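Local coordinates for aminopeptidase N family protein (Idiomarina loihiensis L2TR, PDB 4FGM) that is probably a zinc-dependent aminopeptidase of the M61 family, binding a zinc ion and, in this crystal, a maleic acid molecule beside it, at residues His12-Asn17 with Gln86-Asp91; Asp5-Asp10 with Ala129-Pro134. All coordinates share one frame; numbering follows the deposited sequence.

Interaction 1: residues His12-Asn17 with Gln86-Asp91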
loop_
_atom_site.group_PDB
_atom_site.type_symbol
_atom_site.label_atom_id
_atom_site.label_comp_id
_atom_site.label_asym_id
_atom_site.label_seq_id
_atom_site.Cartn_x
_atom_site.Cartn_y
_atom_site.Cartn_z
ATOM N N HIS A 12 3.346 8.470 -27.975
ATOM C CA HIS A 12 2.449 7.440 -28.489
ATOM C C HIS A 12 3.042 6.039 -28.353
ATOM O O HIS A 12 2.302 5.055 -28.230
ATOM C CB HIS A 12 2.091 7.720 -29.950
ATOM C CG HIS A 12 1.260 8.951 -30.137
ATOM N ND1 HIS A 12 0.789 9.352 -31.370
ATOM C CD2 HIS A 12 0.820 9.873 -29.249
ATOM C CE1 HIS A 12 0.096 10.467 -31.231
ATOM N NE2 HIS A 12 0.099 10.806 -29.953
ATOM N N GLY A 13 4.374 5.957 -28.379
ATOM C CA GLY A 13 5.040 4.677 -28.233
ATOM C C GLY A 13 5.346 4.330 -26.774
ATOM O O GLY A 13 5.819 3.230 -26.475
ATOM N N HIS A 14 5.078 5.263 -25.860
ATOM C CA HIS A 14 5.328 5.042 -24.435
ATOM C C HIS A 14 6.811 4.732 -24.193
ATOM O O HIS A 14 7.155 3.778 -23.500
ATOM C CB HIS A 14 4.476 3.873 -23.920
ATOM C CG HIS A 14 3.091 3.843 -24.489
ATOM N ND1 HIS A 14 2.237 4.921 -24.430
ATOM C CD2 HIS A 14 2.429 2.872 -25.160
ATOM C CE1 HIS A 14 1.106 4.618 -25.045
ATOM N NE2 HIS A 14 1.198 3.383 -25.496
ATOM N N LEU A 15 7.688 5.550 -24.759
ATOM C CA LEU A 15 9.114 5.327 -24.614
ATOM C C LEU A 15 9.890 6.522 -24.094
ATOM O O LEU A 15 9.737 7.639 -24.584
ATOM C CB LEU A 15 9.709 4.907 -25.961
ATOM C CG LEU A 15 9.274 3.558 -26.548
ATOM C CD1 LEU A 15 9.610 3.510 -28.027
ATOM C CD2 LEU A 15 9.964 2.433 -25.796
ATOM N N PHE A 16 10.721 6.283 -23.086
ATOM C CA PHE A 16 11.570 7.331 -22.548
ATOM C C PHE A 16 12.950 7.052 -23.149
ATOM O O PHE A 16 13.315 5.888 -23.338
ATOM C CB PHE A 16 11.715 7.228 -21.025
ATOM C CG PHE A 16 10.525 7.696 -20.236
ATOM C CD1 PHE A 16 9.535 6.803 -19.841
ATOM C CD2 PHE A 16 10.435 9.024 -19.818
ATOM C CE1 PHE A 16 8.467 7.224 -19.021
ATOM C CE2 PHE A 16 9.383 9.454 -19.008
ATOM C CZ PHE A 16 8.391 8.545 -18.608
ATOM N N ASN A 17 13.705 8.097 -23.478
ATOM C CA ASN A 17 15.067 7.898 -23.964
ATOM C C ASN A 17 15.898 8.151 -22.727
ATOM O O ASN A 17 15.633 9.100 -21.986
ATOM C CB ASN A 17 15.470 8.916 -25.031
ATOM C CG ASN A 17 15.263 8.398 -26.437
ATOM O OD1 ASN A 17 14.783 7.275 -26.640
ATOM N ND2 ASN A 17 15.626 9.214 -27.421
ATOM N N GLN A 86 16.387 2.972 -24.350
ATOM C CA GLN A 86 15.013 3.442 -24.264
ATOM C C GLN A 86 14.327 2.600 -23.204
ATOM O O GLN A 86 14.773 1.491 -22.890
ATOM C CB GLN A 86 14.277 3.242 -25.584
ATOM C CG GLN A 86 14.808 4.054 -26.730
ATOM C CD GLN A 86 13.835 4.084 -27.879
ATOM O OE1 GLN A 86 13.480 3.048 -28.430
ATOM N NE2 GLN A 86 13.386 5.278 -28.242
ATOM N N VAL A 87 13.242 3.123 -22.654
ATOM C CA VAL A 87 12.498 2.391 -21.649
ATOM C C VAL A 87 11.011 2.404 -22.006
ATOM O O VAL A 87 10.437 3.473 -22.260
ATOM C CB VAL A 87 12.704 3.011 -20.257
ATOM C CG1 VAL A 87 11.943 2.215 -19.218
ATOM C CG2 VAL A 87 14.182 3.040 -19.922
ATOM N N TYR A 88 10.403 1.216 -22.039
ATOM C CA TYR A 88 8.978 1.087 -22.355
ATOM C C TYR A 88 8.193 1.322 -21.070
ATOM O O TYR A 88 8.359 0.587 -20.102
ATOM C CB TYR A 88 8.665 -0.307 -22.896
ATOM C CG TYR A 88 7.214 -0.484 -23.280
ATOM C CD1 TYR A 88 6.675 0.183 -24.382
ATOM C CD2 TYR A 88 6.376 -1.324 -22.544
ATOM C CE1 TYR A 88 5.339 0.013 -24.744
ATOM C CE2 TYR A 88 5.039 -1.501 -22.899
ATOM C CZ TYR A 88 4.528 -0.832 -24.003
ATOM O OH TYR A 88 3.221 -1.036 -24.380
ATOM N N ALA A 89 7.333 2.333 -21.068
ATOM C CA ALA A 89 6.563 2.678 -19.881
ATOM C C ALA A 89 5.056 2.647 -20.100
ATOM O O ALA A 89 4.450 3.670 -20.423
ATOM C CB ALA A 89 6.981 4.062 -19.387
ATOM N N TRP A 90 4.455 1.479 -19.900
ATOM C CA TRP A 90 3.019 1.322 -20.069
ATOM C C TRP A 90 2.385 0.532 -18.921
ATOM O O TRP A 90 1.610 -0.399 -19.143
ATOM C CB TRP A 90 2.717 0.630 -21.399
ATOM C CG TRP A 90 1.317 0.850 -21.872
ATOM C CD1 TRP A 90 0.445 -0.098 -22.316
ATOM C CD2 TRP A 90 0.625 2.100 -21.946
ATOM N NE1 TRP A 90 -0.754 0.483 -22.659
ATOM C CE2 TRP A 90 -0.671 1.832 -22.439
ATOM C CE3 TRP A 90 0.970 3.422 -21.632
ATOM C CZ2 TRP A 90 -1.616 2.835 -22.641
ATOM C CZ3 TRP A 90 0.034 4.417 -21.830
ATOM C CH2 TRP A 90 -1.252 4.118 -22.327
ATOM N N ASP A 91 2.727 0.908 -17.693
ATOM C CA ASP A 91 2.177 0.258 -16.513
ATOM C C ASP A 91 1.603 1.297 -15.577
ATOM O O ASP A 91 2.343 1.965 -14.866
ATOM C CB ASP A 91 3.244 -0.540 -15.768
ATOM C CG ASP A 91 2.747 -1.043 -14.417
ATOM O OD1 ASP A 91 1.676 -1.691 -14.364
ATOM O OD2 ASP A 91 3.427 -0.789 -13.404
#
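The imidazole of His-14 lies flat against the six-membered ring of Trp-90, a face-to-face stack with centroids 3.7 Å apart and planes turned by 13°. It closes one end of an antiparallel strand pair, 15-17 against 86-88, in the N-terminal beta domain of this M61 peptidase. With CG anti to the backbone N, Trp-90 carries its indole to the imidazole and also stacks on Tyr-98. The opposite face of the imidazole takes the carbonyl of His-12, and ND1 is bonded to the backbone O of Leu-99, which would resist a flip of the ring. His-14 and Leu-15 both face Asp-10 in a G1 beta bulge, where the left-handed backbone of His-14 turns its carbonyl to Ala-89 N, 2.8 Å away and almost straight (174° at the hydrogen).

Beyond the bulge Phe-16 and Val-87 form the hydrogen-bonded pair, with Phe-16 N to Val-87 O at 2.9 Å and Val-87 N to Phe-16 O at 2.8 Å. The Phe-16 ring turns its edge to Ala-89, whose CB is 3.5 Å from CE1, and meets Phe-106 and Leu-111. On the sheet face opposite Phe-16, Leu-15 lays CD2 against CA and CB of Tyr-88, beside the ring edge. At the far end Asn-17 and Gln-86 run side by side, amide planes 49° apart, and Gln-86 NE2 donates in the Asn-17 carbonyl plane to OD1 at 2.9 Å.

Interaction 2: residues Asp5-Asp10 with Ala129-Pro134; sequences DITPID and APPEAP
A type I beta turn, Pro-130 to Ala-133, packs against the end of strand 2-10 in the N-terminal beta domain, where Pro-8 is the centre of an inverse gamma turn. Ala-133 N, donating to Pro-130 O at 2.7 Å, closes the type I turn. Two proline rings make the apolar centre, crossing at a slant with Pro-8 CB 3.6 Å from Pro-130 CB; the same Pro-130 carbon lies close against the Pro-8 carbonyl. Pro-131 CD extends the patch toward CD1 of Ile-9 and CG2 of Thr-7.

Glu-132 and two waters make the polar side. The extended Glu-132 chain (chi2 165°) carries its carboxylate past the turn to the strand end, where OE2 accepts from the backbone N of Leu-11. OE2 also comes within 3.0 Å of Ile-9 O, two acceptors that cannot bond as they stand. One water joins Glu-132 N, at 3.2 Å, to Pro-8 O, at 2.9 Å, and also lies 2.6 Å from Glu-132 OE2. A second water donates to Glu-132 OE1 and to Asp-10 OD1, 2.6 and 2.8 Å away, bridging two carboxylates that would otherwise probably repel each other; Asp-10 OD1 also accepts from Gly-13 N.

The turn belongs to the loop after strand 123-127, which runs parallel to strand 2-10; Trp-152 packs on Pro-130, and on the other flank Pro-8 touches Phe-16 of strand 15-22.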
loop_
_atom_site.group_PDB
_atom_site.type_symbol
_atom_site.label_atom_id
_atom_site.label_comp_id
_atom_site.label_asym_id
_atom_site.label_seq_id
_atom_site.Cartn_x
_atom_site.Cartn_y
_atom_site.Cartn_z
ATOM N N ASP A 5 20.440 11.377 -18.184
ATOM C CA ASP A 5 19.634 12.271 -19.011
ATOM C C ASP A 5 18.379 11.528 -19.425
ATOM O O ASP A 5 18.459 10.463 -20.042
ATOM C CB ASP A 5 20.387 12.719 -20.262
ATOM C CG ASP A 5 21.286 13.892 -19.996
ATOM O OD1 ASP A 5 22.469 13.668 -19.657
ATOM O OD2 ASP A 5 20.800 15.040 -20.108
ATOM N N ILE A 6 17.222 12.080 -19.073
ATOM C CA ILE A 6 15.955 11.447 -19.421
ATOM C C ILE A 6 15.060 12.349 -20.250
ATOM O O ILE A 6 14.889 13.542 -19.952
ATOM C CB ILE A 6 15.164 11.021 -18.163
ATOM C CG1 ILE A 6 15.963 9.996 -17.355
ATOM C CG2 ILE A 6 13.837 10.419 -18.571
ATOM C CD1 ILE A 6 15.343 9.671 -16.005
ATOM N N THR A 7 14.483 11.768 -21.293
ATOM C CA THR A 7 13.583 12.512 -22.153
ATOM C C THR A 7 12.382 11.652 -22.518
ATOM O O THR A 7 12.541 10.508 -22.939
ATOM C CB THR A 7 14.295 12.954 -23.469
ATOM O OG1 THR A 7 15.456 13.733 -23.151
ATOM C CG2 THR A 7 13.362 13.783 -24.337
ATOM N N PRO A 8 11.163 12.173 -22.317
ATOM C CA PRO A 8 9.957 11.411 -22.664
ATOM C C PRO A 8 9.886 11.620 -24.175
ATOM O O PRO A 8 9.107 12.436 -24.659
ATOM C CB PRO A 8 8.843 12.168 -21.937
ATOM C CG PRO A 8 9.554 12.889 -20.835
ATOM C CD PRO A 8 10.818 13.350 -21.504
ATOM N N ILE A 9 10.711 10.883 -24.910
ATOM C CA ILE A 9 10.819 11.047 -26.353
ATOM C C ILE A 9 9.672 10.608 -27.254
ATOM O O ILE A 9 9.428 11.229 -28.288
ATOM C CB ILE A 9 12.130 10.374 -26.872
ATOM C CG1 ILE A 9 12.521 10.963 -28.226
ATOM C CG2 ILE A 9 11.948 8.861 -26.982
ATOM C CD1 ILE A 9 13.007 12.401 -28.140
ATOM N N ASP A 10 8.971 9.544 -26.883
ATOM C CA ASP A 10 7.891 9.040 -27.717
ATOM C C ASP A 10 6.618 8.808 -26.913
ATOM O O ASP A 10 6.438 7.753 -26.298
ATOM C CB ASP A 10 8.333 7.734 -28.384
ATOM C CG ASP A 10 7.409 7.316 -29.523
ATOM O OD1 ASP A 10 6.230 7.742 -29.519
ATOM O OD2 ASP A 10 7.860 6.554 -30.408
ATOM N N ALA A 129 12.304 18.285 -21.506
ATOM C CA ALA A 129 10.895 18.360 -21.883
ATOM C C ALA A 129 10.617 17.464 -23.077
ATOM O O ALA A 129 11.464 17.284 -23.950
ATOM C CB ALA A 129 10.509 19.797 -22.228
ATOM N N PRO A 130 9.430 16.858 -23.116
ATOM C CA PRO A 130 9.150 16.007 -24.269
ATOM C C PRO A 130 8.792 16.923 -25.443
ATOM O O PRO A 130 7.923 17.788 -25.324
ATOM C CB PRO A 130 7.975 15.159 -23.790
ATOM C CG PRO A 130 7.277 16.059 -22.833
ATOM C CD PRO A 130 8.401 16.705 -22.072
ATOM N N PRO A 131 9.467 16.756 -26.586
ATOM C CA PRO A 131 9.186 17.595 -27.754
ATOM C C PRO A 131 7.700 17.677 -28.081
ATOM O O PRO A 131 7.207 18.709 -28.541
ATOM C CB PRO A 131 9.983 16.914 -28.865
ATOM C CG PRO A 131 11.154 16.362 -28.132
ATOM C CD PRO A 131 10.511 15.765 -26.895
ATOM N N GLU A 132 6.985 16.587 -27.831
ATOM C CA GLU A 132 5.560 16.526 -28.133
ATOM C C GLU A 132 4.671 17.150 -27.072
ATOM O O GLU A 132 3.462 17.269 -27.281
ATOM C CB GLU A 132 5.135 15.073 -28.339
ATOM C CG GLU A 132 5.978 14.322 -29.360
ATOM C CD GLU A 132 5.775 12.813 -29.289
ATOM O OE1 GLU A 132 4.752 12.312 -29.802
ATOM O OE2 GLU A 132 6.640 12.126 -28.707
ATOM N N ALA A 133 5.261 17.549 -25.942
ATOM C CA ALA A 133 4.494 18.142 -24.844
ATOM C C ALA A 133 5.351 19.069 -24.000
ATOM O O ALA A 133 5.489 18.876 -22.790
ATOM C CB ALA A 133 3.905 17.037 -23.959
ATOM N N PRO A 134 5.919 20.110 -24.622
ATOM C CA PRO A 134 6.767 21.046 -23.881
ATOM C C PRO A 134 6.091 21.855 -22.772
ATOM O O PRO A 134 6.761 22.282 -21.837
ATOM C CB PRO A 134 7.361 21.920 -24.990
ATOM C CG PRO A 134 6.286 21.924 -26.023
ATOM C CD PRO A 134 5.807 20.497 -26.041
HETATM O O HOH W 1 7.610 13.637 -26.789
HETATM O O HOH W 2 4.513 9.800 -30.205
#

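Strands 2-10 and 15-22, consecutive in the chain and antiparallel neighbours, join the two interactions, whose centres lie about 11 Å apart. Between them Asn-17 N is 2.7 Å from Thr-7 O and Leu-15 N is 3.0 Å from Asp-10 O, both probable hydrogen bonds, while Ile-9 CG2 packs 3.3 Å from Asn-17 OD1. Strand 15-22 therefore lies between strands 2-10 and 81-91, pairing with both, and the type I turn of interaction 2 packs on the end of strand 2-10. Asp-10, a residue of interaction 2, also faces His-14 and Leu-15 of interaction 1 at the bulge. Both contacts lie away from the zinc site of His-273, His-277 and Glu-307 and from the maleic acid pocket.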